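Local coordinates for fiber (Human adenovirus 26, PDB 6FJN), which probably attaches the virus to its host-cell receptor through the trimeric C-terminal knob domain, the part of the fiber described here, at residues A[14-18]-A[19-23]; A[50-53]-A[54-57]; A[102-105]-A[106-109]. One frame throughout, in Å; residues are numbered along the deposited sequence. Where two conformers were deposited one is given.

Interaction 1: A[14-18]-A[19-23]; sequences CKMST and EKDSK
OD2 of D21 is gripped by two successive main-chain N-H groups, S17 N at 2.8 Å and T18 N at 2.9 Å, while OD1 of the same carboxylate accepts M16 N at 2.8 Å. The geometry separates the three donors. M16 N approaches almost straight, with an N-H...O angle of 174°; it and S17 N each use a syn lone pair, whereas T18 N comes from above the carboxylate plane, 63° out of it. Two donors on the syn lone pairs and one from above the plane together hold the rotation of the buried carboxylate, and three convergent N-H dipoles would be expected to stabilise its negative charge. The first torsion explains the placement: with CG set between backbone N and carbonyl carbon (chi1 68°), the group folds back over 16-18.

Beside this site, M16 CG rests on S22 OG at 3.4 Å, and the end of the M16 chain leads away toward L41, V59 and F171. S17 contributes its N-H here but sends its hydroxyl to E47. On the outer side, K15 and E19 side chains cross at about a right angle. Their charged atoms, K15 NZ and E19 OE1, stay 4.6 Å apart and are joined through a water, 2.9 Å from NZ and 2.8 Å from OE1. A second water links T18 OG1 to the carbonyl oxygen of E19.

At the base, C14 and S22 form a single antiparallel hydrogen-bonded pair, although both its bonds, C14 N to S22 O and S22 N to C14 O, are weak by their angles. Between them T18 to D21 make a type II beta turn, with K20 in the left-handed region. The whole is a loop closed by that turn, its main-chain N-H groups bound by an aspartate side chain, leading into strand 22-31 of the knob's beta sandwich.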
loop_
_atom_site.group_PDB
_atom_site.type_symbol
_atom_site.label_atom_id
_atom_site.label_comp_id
_atom_site.label_asym_id
_atom_site.label_seq_id
_atom_site.Cartn_x
_atom_site.Cartn_y
_atom_site.Cartn_z
ATOM N N CYS A 14 13.210 17.037 -12.034
ATOM C CA CYS A 14 12.277 16.371 -12.913
ATOM C C CYS A 14 11.619 17.346 -13.871
ATOM O O CYS A 14 11.563 18.572 -13.607
ATOM C CB CYS A 14 11.226 15.681 -12.020
ATOM S SG CYS A 14 9.949 14.585 -12.796
ATOM N N LYS A 15 11.161 16.787 -15.007
ATOM C CA LYS A 15 10.380 17.504 -16.011
ATOM C C LYS A 15 8.927 17.040 -16.081
ATOM O O LYS A 15 8.650 15.926 -16.533
ATOM C CB LYS A 15 10.987 17.305 -17.396
ATOM C CG LYS A 15 10.155 17.884 -18.540
ATOM C CD LYS A 15 10.895 17.991 -19.854
ATOM C CE LYS A 15 11.179 16.596 -20.417
ATOM N NZ LYS A 15 11.589 16.769 -21.834
ATOM N N MET A 16 8.004 17.894 -15.635
ATOM C CA MET A 16 6.557 17.718 -15.914
ATOM C C MET A 16 6.246 18.335 -17.280
ATOM O O MET A 16 5.706 17.626 -18.142
ATOM C CB MET A 16 5.706 18.363 -14.810
ATOM C CG MET A 16 5.794 17.646 -13.483
ATOM S SD MET A 16 4.799 18.343 -12.196
ATOM C CE MET A 16 3.149 17.885 -12.759
ATOM N N SER A 17 6.592 19.598 -17.400
ATOM C CA SER A 17 6.394 20.385 -18.619
ATOM C C SER A 17 7.753 20.733 -19.221
ATOM O O SER A 17 8.002 20.497 -20.431
ATOM C CB SER A 17 5.567 21.657 -18.299
ATOM O OG SER A 17 5.557 22.560 -19.366
ATOM N N THR A 18 8.608 21.386 -18.445
ATOM C CA THR A 18 9.959 21.792 -18.895
ATOM C C THR A 18 10.992 21.255 -17.920
ATOM O O THR A 18 10.687 20.791 -16.804
ATOM C CB THR A 18 10.077 23.319 -19.019
ATOM O OG1 THR A 18 9.701 23.925 -17.800
ATOM C CG2 THR A 18 9.167 23.816 -20.112
ATOM N N GLU A 19 12.247 21.290 -18.372
ATOM C CA GLU A 19 13.290 20.680 -17.630
ATOM C C GLU A 19 13.410 21.186 -16.175
ATOM O O GLU A 19 13.451 22.338 -15.915
ATOM C CB GLU A 19 14.578 20.977 -18.374
ATOM C CG GLU A 19 15.752 20.179 -17.892
ATOM C CD GLU A 19 15.691 18.717 -18.105
ATOM O OE1 GLU A 19 14.846 18.095 -18.849
ATOM O OE2 GLU A 19 16.318 18.015 -17.259
ATOM N N LYS A 20 13.538 20.256 -15.252
ATOM C CA LYS A 20 13.766 20.625 -13.833
ATOM C C LYS A 20 12.748 21.632 -13.279
ATOM O O LYS A 20 13.050 22.543 -12.556
ATOM C CB LYS A 20 15.212 20.988 -13.597
ATOM C CG LYS A 20 16.144 19.769 -13.616
ATOM C CD LYS A 20 17.580 20.177 -13.768
ATOM C CE LYS A 20 18.489 18.959 -13.788
ATOM N NZ LYS A 20 19.901 19.242 -14.063
ATOM N N ASP A 21 11.493 21.412 -13.678
ATOM C CA ASP A 21 10.382 22.213 -13.175
ATOM C C ASP A 21 9.719 21.635 -11.962
ATOM O O ASP A 21 8.782 22.271 -11.427
ATOM C CB ASP A 21 9.344 22.460 -14.286
ATOM C CG ASP A 21 8.592 21.244 -14.750
ATOM O OD1 ASP A 21 8.884 20.173 -14.273
ATOM O OD2 ASP A 21 7.707 21.443 -15.649
ATOM N N SER A 22 10.185 20.492 -11.496
ATOM C CA SER A 22 9.441 19.742 -10.481
ATOM C C SER A 22 10.371 18.902 -9.632
ATOM O O SER A 22 11.522 18.622 -10.054
ATOM C CB SER A 22 8.380 18.882 -11.169
ATOM O OG SER A 22 8.921 18.005 -12.137
ATOM N N LYS A 23 9.904 18.492 -8.448
ATOM C CA LYS A 23 10.580 17.551 -7.595
ATOM C C LYS A 23 9.750 16.284 -7.583
ATOM O O LYS A 23 8.626 16.261 -7.058
ATOM C CB LYS A 23 10.747 18.070 -6.115
ATOM C CG LYS A 23 11.220 16.971 -5.096
ATOM C CD LYS A 23 12.720 16.630 -5.133
ATOM C CE LYS A 23 13.096 15.350 -4.366
ATOM N NZ LYS A 23 14.511 15.320 -3.974
HETATM O O HOH W 1 13.828 18.634 -21.398
HETATM O O HOH W 2 12.168 24.474 -16.786
#

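Interaction 2: A[50-53]-A[54-57]; sequences QMTA and TTKK. With EDO (1,2-ethanediol), chain B; EDO (1,2-ethanediol), chain C.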
loop_
_atom_site.group_PDB
_atom_site.type_symbol
_atom_site.label_atom_id
_atom_site.label_comp_id
_atom_site.label_asym_id
_atom_site.label_seq_id
_atom_site.Cartn_x
_atom_site.Cartn_y
_atom_site.Cartn_z
ATOM N N GLN A 50 1.335 26.826 -11.444
ATOM C CA GLN A 50 0.133 27.645 -11.313
ATOM C C GLN A 50 -0.737 27.271 -12.502
ATOM O O GLN A 50 -0.691 27.885 -13.559
ATOM C CB GLN A 50 0.412 29.128 -11.179
ATOM C CG GLN A 50 -0.855 29.887 -10.811
ATOM C CD GLN A 50 -0.726 31.371 -10.874
ATOM O OE1 GLN A 50 -1.564 32.020 -11.467
ATOM N NE2 GLN A 50 0.311 31.926 -10.272
ATOM N N MET A 51 -1.496 26.214 -12.318
ATOM C CA MET A 51 -2.240 25.645 -13.472
ATOM C C MET A 51 -3.305 26.608 -13.986
ATOM O O MET A 51 -3.794 27.466 -13.277
ATOM C CB MET A 51 -2.897 24.354 -13.040
ATOM C CG MET A 51 -1.879 23.253 -12.768
ATOM S SD MET A 51 -2.597 21.666 -12.267
ATOM C CE MET A 51 -2.877 21.987 -10.543
ATOM N N THR A 52 -3.605 26.506 -15.284
ATOM C CA THR A 52 -4.719 27.238 -15.877
ATOM C C THR A 52 -5.795 26.231 -16.242
ATOM O O THR A 52 -5.599 25.042 -16.135
ATOM C CB THR A 52 -4.291 27.999 -17.136
ATOM O OG1 THR A 52 -4.051 27.048 -18.177
ATOM C CG2 THR A 52 -3.050 28.811 -16.879
ATOM N N ALA A 53 -6.927 26.734 -16.743
ATOM C CA ALA A 53 -8.010 25.837 -17.178
ATOM C C ALA A 53 -7.630 24.976 -18.373
ATOM O O ALA A 53 -8.217 23.891 -18.526
ATOM C CB ALA A 53 -9.268 26.623 -17.488
ATOM N N THR A 54 -6.632 25.414 -19.137
ATOM C CA THR A 54 -6.172 24.641 -20.285
ATOM C C THR A 54 -4.965 23.758 -20.024
ATOM O O THR A 54 -4.673 22.862 -20.830
ATOM C CB THR A 54 -5.890 25.485 -21.516
ATOM O OG1 THR A 54 -4.738 26.303 -21.325
ATOM C CG2 THR A 54 -7.079 26.348 -21.859
ATOM N N THR A 55 -4.283 23.865 -18.879
ATOM C CA THR A 55 -3.164 22.964 -18.564
ATOM C C THR A 55 -3.612 21.527 -18.740
ATOM O O THR A 55 -4.672 21.168 -18.208
ATOM C CB THR A 55 -2.662 23.214 -17.162
ATOM O OG1 THR A 55 -2.294 24.594 -17.002
ATOM C CG2 THR A 55 -1.498 22.351 -16.883
ATOM N N LYS A 56 -2.832 20.700 -19.428
ATOM C CA LYS A 56 -3.285 19.328 -19.658
ATOM C C LYS A 56 -3.351 18.515 -18.356
ATOM O O LYS A 56 -2.400 18.466 -17.615
ATOM C CB LYS A 56 -2.439 18.614 -20.689
ATOM C CG LYS A 56 -3.090 17.306 -21.141
ATOM C CD LYS A 56 -2.413 16.657 -22.284
ATOM C CE LYS A 56 -3.314 15.542 -22.837
ATOM N NZ LYS A 56 -2.759 14.932 -24.050
ATOM N N LYS A 57 -4.516 17.897 -18.172
ATOM C CA LYS A 57 -4.815 17.150 -16.955
ATOM C C LYS A 57 -4.343 15.681 -17.092
ATOM O O LYS A 57 -5.095 14.727 -16.742
ATOM C CB LYS A 57 -6.317 17.226 -16.643
ATOM C CG LYS A 57 -6.897 18.647 -16.521
ATOM C CD LYS A 57 -8.347 18.646 -16.083
ATOM C CE LYS A 57 -8.834 20.064 -15.784
ATOM N NZ LYS A 57 -8.460 21.112 -16.756
HETATM C C1 EDO B . -4.754 30.626 -12.982
HETATM O O1 EDO B . -3.421 30.193 -13.240
HETATM C C2 EDO B . -5.556 30.770 -14.270
HETATM O O2 EDO B . -6.853 30.240 -14.002
HETATM C C1 EDO C . 2.868 28.953 -14.098
HETATM O O1 EDO C . 3.665 29.399 -12.991
HETATM C C2 EDO C . 1.892 29.994 -14.625
HETATM O O2 EDO C . 0.829 29.296 -15.286
HETATM O O HOH W 3 -6.080 22.254 -16.065
HETATM O O HOH W 4 -7.523 21.419 -19.130
#
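A beta turn over T52-T55, combined with an ST turn at its first residue, organises this contact, and hydroxyl-to-backbone bonds define it. T55 OG1 accepts T52 N at 2.9 Å with an N-H...O angle of 169°, the straightest bond across the two segments. T55 N returns to T52 O at 3.3 Å; this donor lies above the carbonyl plane, 70° out of it, so it does not follow a lone pair. The ST turn itself is the bond from T54 N to T52 OG1, 3.2 Å long and bent.

T55 thus bonds T52 twice, its hydroxyl accepting T52 N and its own N-H reaching T52 O. T55 carries OG1 beside its own backbone N and anti to its carbonyl carbon (chi1 -56°), which turns the hydroxyl back to the start of the turn, and its side chain crosses that of T52 at about a right angle.

The turn belongs to the loop that joins strand 34-43 of one sheet to strand 58-65 of the other, the CD loop in the usual knob nomenclature. M51 anchors it inward, its side chain packing on W162 and Y166, while T55 rests on Y48, whose hydroxyl bonds to the carbonyl of K56.

K57 bends at its last torsion and brings NZ toward the turn's carbonyls, where two waters accept from it, at 2.7 and 2.6 Å from NZ. The first lies 2.8 Å from T52 O, the second 2.6 Å from A53 O, and both also reach the T55 carbonyl. One 1,2-ethanediol, probably from the crystallisation liquor, donates through O2 to Q50 O; a second places O1 2.8 Å from M51 O.

Interaction 3: A[102-105]-A[106-109]; sequences MPNL and TAYP
The amide oxygen OD1 of N104 accepts A107 N at 2.9 Å with an N-H...O angle of 165°, and also T106 N at 2.9 Å, the latter weak because strongly bent. The main-chain oxygen of N104 is taken by Y108 N, 2.9 Å away, and that donor is tilted 21° from the carbonyl plane. Both oxygens of one asparagine thus accept from three N-H groups of 106-108, that of T106 only weakly. The amide end reaches them because CG stands opposite the backbone N (chi1 -174°). The weak bond to T106 N closes an Asx turn, set in the section of the long DG loop that follows strand 89-90 and precedes strand 123-129.

N104 ND2 donates to the carbonyl of T182, and L105 N to OE1 of Q183, two residues of an L-glutamate site seen in this protein but not occupied in this chain. T106 OG1 bonds to D88 of the second subunit, and Y108 OH to the backbone N of L181.

Around these bonds, the methyl of A107 sits over the centre of one face of the Y108 ring, CB 3.6 Å above its plane. P103 CB approaches Y108 CD2 at 3.7 Å.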
loop_
_atom_site.group_PDB
_atom_site.type_symbol
_atom_site.label_atom_id
_atom_site.label_comp_id
_atom_site.label_asym_id
_atom_site.label_seq_id
_atom_site.Cartn_x
_atom_site.Cartn_y
_atom_site.Cartn_z
ATOM N N MET A 102 15.015 -3.554 -10.379
ATOM C CA MET A 102 14.277 -3.384 -11.621
ATOM C C MET A 102 13.006 -4.237 -11.601
ATOM O O MET A 102 12.955 -5.296 -10.971
ATOM C CB MET A 102 15.136 -3.773 -12.815
ATOM C CG MET A 102 16.270 -2.815 -13.044
ATOM S SD MET A 102 15.720 -1.125 -13.430
ATOM C CE MET A 102 16.009 -0.250 -11.883
ATOM N N PRO A 103 11.952 -3.811 -12.294
ATOM C CA PRO A 103 10.723 -4.623 -12.324
ATOM C C PRO A 103 10.914 -5.908 -13.115
ATOM O O PRO A 103 11.532 -5.913 -14.176
ATOM C CB PRO A 103 9.680 -3.689 -12.975
ATOM C CG PRO A 103 10.301 -2.325 -12.969
ATOM C CD PRO A 103 11.775 -2.559 -13.020
ATOM N N ASN A 104 10.417 -6.985 -12.534
ATOM C CA ASN A 104 10.566 -8.328 -13.090
ATOM C C ASN A 104 9.968 -8.405 -14.496
ATOM O O ASN A 104 8.836 -8.080 -14.700
ATOM C CB ASN A 104 9.836 -9.278 -12.140
ATOM C CG ASN A 104 10.025 -10.729 -12.506
ATOM O OD1 ASN A 104 9.410 -11.271 -13.453
ATOM N ND2 ASN A 104 10.935 -11.365 -11.798
ATOM N N LEU A 105 10.787 -8.886 -15.442
ATOM C CA LEU A 105 10.354 -8.916 -16.870
ATOM C C LEU A 105 9.372 -10.040 -17.188
ATOM O O LEU A 105 8.647 -9.977 -18.167
ATOM C CB LEU A 105 11.581 -8.984 -17.785
ATOM C CG LEU A 105 12.238 -7.609 -18.007
ATOM C CD1 LEU A 105 13.657 -7.800 -18.506
ATOM C CD2 LEU A 105 11.438 -6.719 -18.934
ATOM N N THR A 106 9.318 -11.069 -16.355
ATOM C CA THR A 106 8.287 -12.111 -16.528
ATOM C C THR A 106 6.938 -11.639 -16.030
ATOM O O THR A 106 5.891 -11.760 -16.693
ATOM C CB THR A 106 8.663 -13.407 -15.830
ATOM O OG1 THR A 106 9.932 -13.812 -16.333
ATOM C CG2 THR A 106 7.638 -14.506 -16.083
ATOM N N ALA A 107 6.911 -11.010 -14.847
ATOM C CA ALA A 107 5.670 -10.422 -14.317
ATOM C C ALA A 107 5.202 -9.300 -15.220
ATOM O O ALA A 107 3.985 -9.084 -15.458
ATOM C CB ALA A 107 5.915 -9.867 -12.932
ATOM N N TYR A 108 6.182 -8.498 -15.676
ATOM C CA TYR A 108 5.879 -7.241 -16.385
ATOM C C TYR A 108 6.639 -7.215 -17.693
ATOM O O TYR A 108 7.690 -6.564 -17.822
ATOM C CB TYR A 108 6.184 -6.007 -15.524
ATOM C CG TYR A 108 5.824 -6.153 -14.075
ATOM C CD1 TYR A 108 4.537 -6.343 -13.661
ATOM C CD2 TYR A 108 6.803 -6.084 -13.082
ATOM C CE1 TYR A 108 4.206 -6.442 -12.319
ATOM C CE2 TYR A 108 6.490 -6.183 -11.737
ATOM C CZ TYR A 108 5.198 -6.359 -11.351
ATOM O OH TYR A 108 4.913 -6.478 -10.006
ATOM N N PRO A 109 6.161 -7.952 -18.696
ATOM C CA PRO A 109 6.903 -8.027 -19.940
ATOM C C PRO A 109 6.754 -6.744 -20.738
ATOM O O PRO A 109 5.762 -6.052 -20.680
ATOM C CB PRO A 109 6.275 -9.229 -20.651
ATOM C CG PRO A 109 4.896 -9.298 -20.083
ATOM C CD PRO A 109 4.965 -8.815 -18.695
#

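In the fold
Along the chain the three interactions come in series, all within the knob domain. Interaction 1 leads into strand 22-31 of the larger sheet; interaction 2 lies on the connection from that sheet's strand 34-43 to strand 58-65 of the smaller one. Their centres are 15 Å apart, on the same side of the chain's centre, without touching. Interaction 3 is on the opposite side, its centre 27 Å from that of interaction 1 and 34 Å from that of interaction 2. Interaction 2 touches no other subunit, whereas interaction 3 reaches D88, R85 and P8 of the second subunit, consistent with the 102-109 loop lying at an interface of the trimeric knob.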